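Local coordinates for DUF3829 domain-containing protein (Bacteroides thetaiotaomicron, PDB 3RH3) that is of unknown function but is an all-alpha DUF3829-like protein, probably made as a lipoprotein in the bacterium, at residues N88-N102 against N125-I139. Numbering follows the deposited sequence.
With EDO (1,2-ethanediol), chain E.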
loop_
_atom_site.group_PDB
_atom_site.type_symbol
_atom_site.label_atom_id
_atom_site.label_comp_id
_atom_site.label_asym_id
_atom_site.label_seq_id
_atom_site.Cartn_x
_atom_site.Cartn_y
_atom_site.Cartn_z
ATOM N N ASN A 88 3.488 2.338 15.057
ATOM C CA ASN A 88 2.852 2.737 13.810
ATOM C C ASN A 88 1.405 2.237 13.720
ATOM O O ASN A 88 0.554 2.973 13.226
ATOM C CB ASN A 88 3.682 2.324 12.616
ATOM C CG ASN A 88 4.788 3.317 12.426
ATOM O OD1 ASN A 88 4.561 4.435 11.952
ATOM N ND2 ASN A 88 5.979 3.005 12.935
ATOM N N TYR A 89 1.119 1.047 14.244
ATOM C CA TYR A 89 -0.247 0.535 14.296
ATOM C C TYR A 89 -1.061 1.333 15.307
ATOM O O TYR A 89 -2.237 1.559 15.073
ATOM C CB TYR A 89 -0.271 -0.948 14.668
ATOM C CG TYR A 89 -0.287 -1.863 13.469
ATOM C CD1 TYR A 89 -1.346 -1.847 12.569
ATOM C CD2 TYR A 89 0.732 -2.795 13.264
ATOM C CE1 TYR A 89 -1.387 -2.721 11.489
ATOM C CE2 TYR A 89 0.718 -3.648 12.166
ATOM C CZ TYR A 89 -0.351 -3.616 11.293
ATOM O OH TYR A 89 -0.396 -4.479 10.237
ATOM N N ALA A 90 -0.431 1.772 16.420
ATOM C CA ALA A 90 -1.118 2.579 17.414
ATOM C C ALA A 90 -1.467 3.930 16.790
ATOM O O ALA A 90 -2.604 4.373 16.900
ATOM C CB ALA A 90 -0.254 2.754 18.662
ATOM N N GLY A 91 -0.511 4.528 16.081
ATOM C CA GLY A 91 -0.719 5.794 15.406
ATOM C C GLY A 91 -1.814 5.649 14.371
ATOM O O GLY A 91 -2.780 6.423 14.364
ATOM N N LEU A 92 -1.712 4.606 13.540
ATOM C CA LEU A 92 -2.716 4.355 12.518
ATOM C C LEU A 92 -4.151 4.359 13.118
ATOM O O LEU A 92 -4.966 5.173 12.688
ATOM C CB LEU A 92 -2.426 3.045 11.785
ATOM C CG LEU A 92 -3.357 2.742 10.623
ATOM C CD1 LEU A 92 -2.576 2.446 9.376
ATOM C CD2 LEU A 92 -4.298 1.608 10.970
ATOM N N PHE A 93 -4.433 3.496 14.132
ATOM C CA PHE A 93 -5.755 3.376 14.761
ATOM C C PHE A 93 -6.206 4.664 15.456
ATOM O O PHE A 93 -7.404 4.970 15.426
ATOM C CB PHE A 93 -5.812 2.181 15.723
ATOM C CG PHE A 93 -5.789 0.853 14.991
ATOM C CD1 PHE A 93 -6.837 0.479 14.156
ATOM C CD2 PHE A 93 -4.721 -0.025 15.137
ATOM C CE1 PHE A 93 -6.794 -0.733 13.452
ATOM C CE2 PHE A 93 -4.682 -1.235 14.439
ATOM C CZ PHE A 93 -5.716 -1.581 13.599
ATOM N N ASN A 94 -5.261 5.427 16.042
ATOM C CA ASN A 94 -5.537 6.699 16.711
ATOM C C ASN A 94 -6.026 7.740 15.680
ATOM O O ASN A 94 -7.069 8.371 15.877
ATOM C CB ASN A 94 -4.271 7.184 17.460
ATOM C CG ASN A 94 -4.234 8.630 17.917
ATOM O OD1 ASN A 94 -3.249 9.341 17.684
ATOM N ND2 ASN A 94 -5.270 9.087 18.617
ATOM N N VAL A 95 -5.286 7.903 14.566
ATOM C CA VAL A 95 -5.683 8.885 13.546
ATOM C C VAL A 95 -6.981 8.399 12.829
ATOM O O VAL A 95 -7.807 9.238 12.500
ATOM C CB VAL A 95 -4.566 9.321 12.555
ATOM C CG1 VAL A 95 -3.373 9.919 13.299
ATOM C CG2 VAL A 95 -4.122 8.187 11.644
ATOM N N ARG A 96 -7.206 7.072 12.709
ATOM C CA ARG A 96 -8.430 6.536 12.104
ATOM C C ARG A 96 -9.653 6.881 12.959
ATOM O O ARG A 96 -10.679 7.285 12.414
ATOM C CB ARG A 96 -8.338 5.024 11.908
ATOM C CG ARG A 96 -9.533 4.448 11.180
ATOM C CD ARG A 96 -9.404 2.957 11.047
ATOM N NE ARG A 96 -10.509 2.402 10.275
ATOM C CZ ARG A 96 -11.616 1.908 10.814
ATOM N NH1 ARG A 96 -11.769 1.888 12.133
ATOM N NH2 ARG A 96 -12.577 1.422 10.040
ATOM N N THR A 97 -9.535 6.725 14.291
ATOM C CA THR A 97 -10.603 7.027 15.245
ATOM C C THR A 97 -10.931 8.517 15.177
ATOM O O THR A 97 -12.110 8.847 15.077
ATOM C CB THR A 97 -10.224 6.561 16.656
ATOM O OG1 THR A 97 -9.997 5.153 16.616
ATOM C CG2 THR A 97 -11.301 6.869 17.682
ATOM N N GLN A 98 -9.899 9.404 15.200
ATOM C CA GLN A 98 -10.060 10.861 15.084
ATOM C C GLN A 98 -10.797 11.224 13.794
ATOM O O GLN A 98 -11.697 12.063 13.821
ATOM C CB GLN A 98 -8.698 11.570 15.093
ATOM C CG GLN A 98 -8.095 11.810 16.466
ATOM C CD GLN A 98 -6.765 12.524 16.355
ATOM O OE1 GLN A 98 -5.694 11.938 16.569
ATOM N NE2 GLN A 98 -6.800 13.806 15.998
ATOM N N PHE A 99 -10.420 10.578 12.670
ATOM C CA PHE A 99 -11.009 10.797 11.350
ATOM C C PHE A 99 -12.517 10.502 11.354
ATOM O O PHE A 99 -13.308 11.372 10.971
ATOM C CB PHE A 99 -10.298 9.940 10.286
ATOM C CG PHE A 99 -10.760 10.180 8.867
ATOM C CD1 PHE A 99 -10.181 11.178 8.089
ATOM C CD2 PHE A 99 -11.757 9.391 8.300
ATOM C CE1 PHE A 99 -10.602 11.396 6.774
ATOM C CE2 PHE A 99 -12.178 9.609 6.988
ATOM C CZ PHE A 99 -11.602 10.615 6.233
ATOM N N TYR A 100 -12.910 9.288 11.806
ATOM C CA TYR A 100 -14.318 8.901 11.817
ATOM C C TYR A 100 -15.124 9.618 12.890
ATOM O O TYR A 100 -16.324 9.802 12.675
ATOM C CB TYR A 100 -14.482 7.392 11.919
ATOM C CG TYR A 100 -14.200 6.736 10.590
ATOM C CD1 TYR A 100 -15.132 6.784 9.556
ATOM C CD2 TYR A 100 -12.980 6.116 10.342
ATOM C CE1 TYR A 100 -14.874 6.189 8.327
ATOM C CE2 TYR A 100 -12.713 5.515 9.119
ATOM C CZ TYR A 100 -13.662 5.557 8.115
ATOM O OH TYR A 100 -13.405 4.968 6.910
ATOM N N ASP A 101 -14.474 10.056 14.010
ATOM C CA ASP A 101 -15.122 10.851 15.065
ATOM C C ASP A 101 -15.468 12.226 14.507
ATOM O O ASP A 101 -16.578 12.723 14.731
ATOM C CB ASP A 101 -14.223 10.993 16.306
ATOM N N ASN A 102 -14.503 12.831 13.767
ATOM C CA ASN A 102 -14.654 14.126 13.116
ATOM C C ASN A 102 -15.757 14.069 12.073
ATOM O O ASN A 102 -16.515 15.027 11.964
ATOM C CB ASN A 102 -13.349 14.573 12.483
ATOM C CG ASN A 102 -12.333 15.125 13.448
ATOM O OD1 ASN A 102 -12.644 15.503 14.576
ATOM N ND2 ASN A 102 -11.096 15.232 13.000
ATOM N N ASN A 125 -9.715 16.491 8.759
ATOM C CA ASN A 125 -9.820 15.175 8.153
ATOM C C ASN A 125 -8.937 15.016 6.923
ATOM O O ASN A 125 -8.485 13.891 6.703
ATOM C CB ASN A 125 -11.264 14.785 7.888
ATOM C CG ASN A 125 -11.823 14.046 9.091
ATOM O OD1 ASN A 125 -11.275 14.128 10.190
ATOM N ND2 ASN A 125 -12.838 13.209 8.903
ATOM N N TYR A 126 -8.597 16.125 6.195
ATOM C CA TYR A 126 -7.637 16.083 5.084
ATOM C C TYR A 126 -6.246 15.713 5.615
ATOM O O TYR A 126 -5.593 14.821 5.070
ATOM C CB TYR A 126 -7.552 17.435 4.358
ATOM C CG TYR A 126 -8.658 17.766 3.388
ATOM C CD1 TYR A 126 -9.142 16.808 2.495
ATOM C CD2 TYR A 126 -9.128 19.070 3.264
ATOM C CE1 TYR A 126 -10.114 17.130 1.548
ATOM C CE2 TYR A 126 -10.083 19.408 2.309
ATOM C CZ TYR A 126 -10.583 18.431 1.465
ATOM O OH TYR A 126 -11.539 18.771 0.559
ATOM N N LYS A 127 -5.808 16.393 6.698
ATOM C CA LYS A 127 -4.525 16.132 7.353
ATOM C C LYS A 127 -4.487 14.700 7.939
ATOM O O LYS A 127 -3.494 13.988 7.758
ATOM C CB LYS A 127 -4.262 17.174 8.449
ATOM N N LEU A 128 -5.582 14.264 8.582
ATOM C CA LEU A 128 -5.648 12.925 9.188
ATOM C C LEU A 128 -5.597 11.806 8.146
ATOM O O LEU A 128 -4.966 10.784 8.406
ATOM C CB LEU A 128 -6.881 12.758 10.083
ATOM C CG LEU A 128 -6.843 13.546 11.404
ATOM C CD1 LEU A 128 -8.224 13.685 11.983
ATOM C CD2 LEU A 128 -5.901 12.913 12.418
ATOM N N SER A 129 -6.215 12.012 6.958
ATOM C CA SER A 129 -6.214 11.011 5.890
ATOM C C SER A 129 -4.793 10.753 5.371
ATOM O O SER A 129 -4.468 9.624 5.041
ATOM C CB SER A 129 -7.132 11.437 4.747
ATOM O OG SER A 129 -6.710 12.631 4.111
ATOM N N VAL A 130 -3.949 11.795 5.336
ATOM C CA VAL A 130 -2.559 11.690 4.889
ATOM C C VAL A 130 -1.764 10.934 5.957
ATOM O O VAL A 130 -1.031 10.001 5.625
ATOM C CB VAL A 130 -1.957 13.080 4.546
ATOM C CG1 VAL A 130 -0.470 12.976 4.219
ATOM C CG2 VAL A 130 -2.706 13.702 3.373
ATOM N N GLU A 131 -1.965 11.299 7.236
ATOM C CA GLU A 131 -1.337 10.635 8.394
ATOM C C GLU A 131 -1.652 9.132 8.383
ATOM O O GLU A 131 -0.730 8.321 8.488
ATOM C CB GLU A 131 -1.800 11.272 9.710
ATOM C CG GLU A 131 -1.210 12.648 9.961
ATOM C CD GLU A 131 -1.332 13.145 11.388
ATOM O OE1 GLU A 131 -0.745 12.510 12.294
ATOM O OE2 GLU A 131 -1.978 14.196 11.596
ATOM N N LEU A 132 -2.929 8.771 8.145
ATOM C CA LEU A 132 -3.371 7.371 8.070
ATOM C C LEU A 132 -2.647 6.618 6.937
ATOM O O LEU A 132 -2.226 5.468 7.117
ATOM C CB LEU A 132 -4.891 7.322 7.875
ATOM C CG LEU A 132 -5.567 5.959 7.991
ATOM C CD1 LEU A 132 -5.577 5.468 9.423
ATOM C CD2 LEU A 132 -6.997 6.070 7.620
ATOM N N SER A 133 -2.496 7.286 5.786
ATOM C CA SER A 133 -1.825 6.758 4.615
ATOM C C SER A 133 -0.326 6.559 4.884
ATOM O O SER A 133 0.224 5.536 4.486
ATOM C CB SER A 133 -2.057 7.682 3.424
ATOM O OG SER A 133 -1.595 7.042 2.252
ATOM N N GLU A 134 0.319 7.529 5.569
ATOM C CA GLU A 134 1.726 7.480 5.947
ATOM C C GLU A 134 1.997 6.328 6.913
ATOM O O GLU A 134 2.964 5.600 6.700
ATOM C CB GLU A 134 2.196 8.826 6.554
ATOM C CG GLU A 134 2.431 9.880 5.480
ATOM C CD GLU A 134 2.674 11.326 5.887
ATOM O OE1 GLU A 134 2.255 11.732 6.998
ATOM O OE2 GLU A 134 3.236 12.073 5.051
ATOM N N TYR A 135 1.152 6.135 7.946
ATOM C CA TYR A 135 1.307 5.043 8.911
ATOM C C TYR A 135 1.279 3.679 8.206
ATOM O O TYR A 135 2.147 2.831 8.468
ATOM C CB TYR A 135 0.250 5.108 10.012
ATOM C CG TYR A 135 0.575 6.119 11.085
ATOM C CD1 TYR A 135 1.788 6.076 11.769
ATOM C CD2 TYR A 135 -0.355 7.080 11.467
ATOM C CE1 TYR A 135 2.085 6.994 12.776
ATOM C CE2 TYR A 135 -0.076 7.995 12.479
ATOM C CZ TYR A 135 1.150 7.959 13.124
ATOM O OH TYR A 135 1.405 8.871 14.125
ATOM N N LYS A 136 0.302 3.508 7.290
ATOM C CA LYS A 136 0.152 2.308 6.495
ATOM C C LYS A 136 1.423 2.085 5.663
ATOM O O LYS A 136 1.935 0.964 5.619
ATOM C CB LYS A 136 -1.101 2.430 5.613
ATOM C CG LYS A 136 -1.462 1.153 4.860
ATOM C CD LYS A 136 -2.828 1.230 4.168
ATOM C CE LYS A 136 -2.881 2.213 3.031
ATOM N NZ LYS A 136 -4.122 2.080 2.216
ATOM N N GLN A 137 1.963 3.159 5.047
ATOM C CA GLN A 137 3.179 3.087 4.259
ATOM C C GLN A 137 4.377 2.707 5.122
ATOM O O GLN A 137 5.176 1.868 4.710
ATOM C CB GLN A 137 3.443 4.416 3.535
ATOM C CG GLN A 137 4.594 4.344 2.515
ATOM C CD GLN A 137 4.336 3.290 1.463
ATOM O OE1 GLN A 137 3.243 3.203 0.909
ATOM N NE2 GLN A 137 5.296 2.394 1.244
ATOM N N VAL A 138 4.518 3.319 6.307
ATOM C CA VAL A 138 5.614 2.999 7.231
ATOM C C VAL A 138 5.537 1.478 7.612
ATOM O O VAL A 138 6.565 0.808 7.557
ATOM C CB VAL A 138 5.651 3.928 8.478
ATOM C CG1 VAL A 138 6.703 3.468 9.488
ATOM C CG2 VAL A 138 5.906 5.389 8.076
ATOM N N ILE A 139 4.330 0.930 7.857
ATOM C CA ILE A 139 4.168 -0.495 8.217
ATOM C C ILE A 139 4.645 -1.378 7.070
ATOM O O ILE A 139 5.390 -2.324 7.322
ATOM C CB ILE A 139 2.723 -0.851 8.673
ATOM C CG1 ILE A 139 2.357 -0.092 9.976
ATOM C CG2 ILE A 139 2.517 -2.379 8.847
ATOM C CD1 ILE A 139 0.850 0.141 10.151
HETATM C C1 EDO E . -6.173 6.463 3.490
HETATM O O1 EDO E . -5.913 7.738 4.096
HETATM C C2 EDO E . -5.072 5.445 3.777
HETATM O O2 EDO E . -4.371 5.144 2.558
HETATM O O HOH W 1 -1.127 9.452 15.918
#
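V95 and L92 drop as knobs into holes on helix 125-139, V95 among L128, E131, L132 and Y135, L92 among L132, Y135, K136 and I139. L128 and Y135 return the fit, and the segment axes run antiparallel at 158°, 8.8 Å apart at closest: evidence for interdigitated knobs-into-holes packing. L132 CD1 lies 3.7 Å from L92 CG, while V95 CB meets L128 CD2 at 3.8 Å. Y135, its CG anti to the carbonyl carbon, lays a ring face on the backbone at G91, whose CA stands 3.9 Å from the ring centroid in a CH-pi contact; the absence of a CB at G91 lets the ring lie this close. N88 OD1 and V95 CG1 approach the ring edge, while N88 ND2 bonds N84 O one turn earlier. Replacing Y135 by alanine is likely to open a gap over G91 and cost the water at N94 OD1 its tyrosine partner. I139 CD1 sits centrally over one Y89 ring face in a CH-pi contact, and the Y89 hydroxyl bonds S25 of helix 10-32. At the other end, the N125 amide stacks on the F99 ring, planes 10° apart. Its ND2 donates to F99 O (2.8 Å, N-H...O 164°), and its OD1 accepts from N102 ND2 at 3.0 Å. Apolar interlocking therefore joins these neighbouring antiparallel helices, while N125, using both amide ends, supplies directional bonds that fix its rotation against F99.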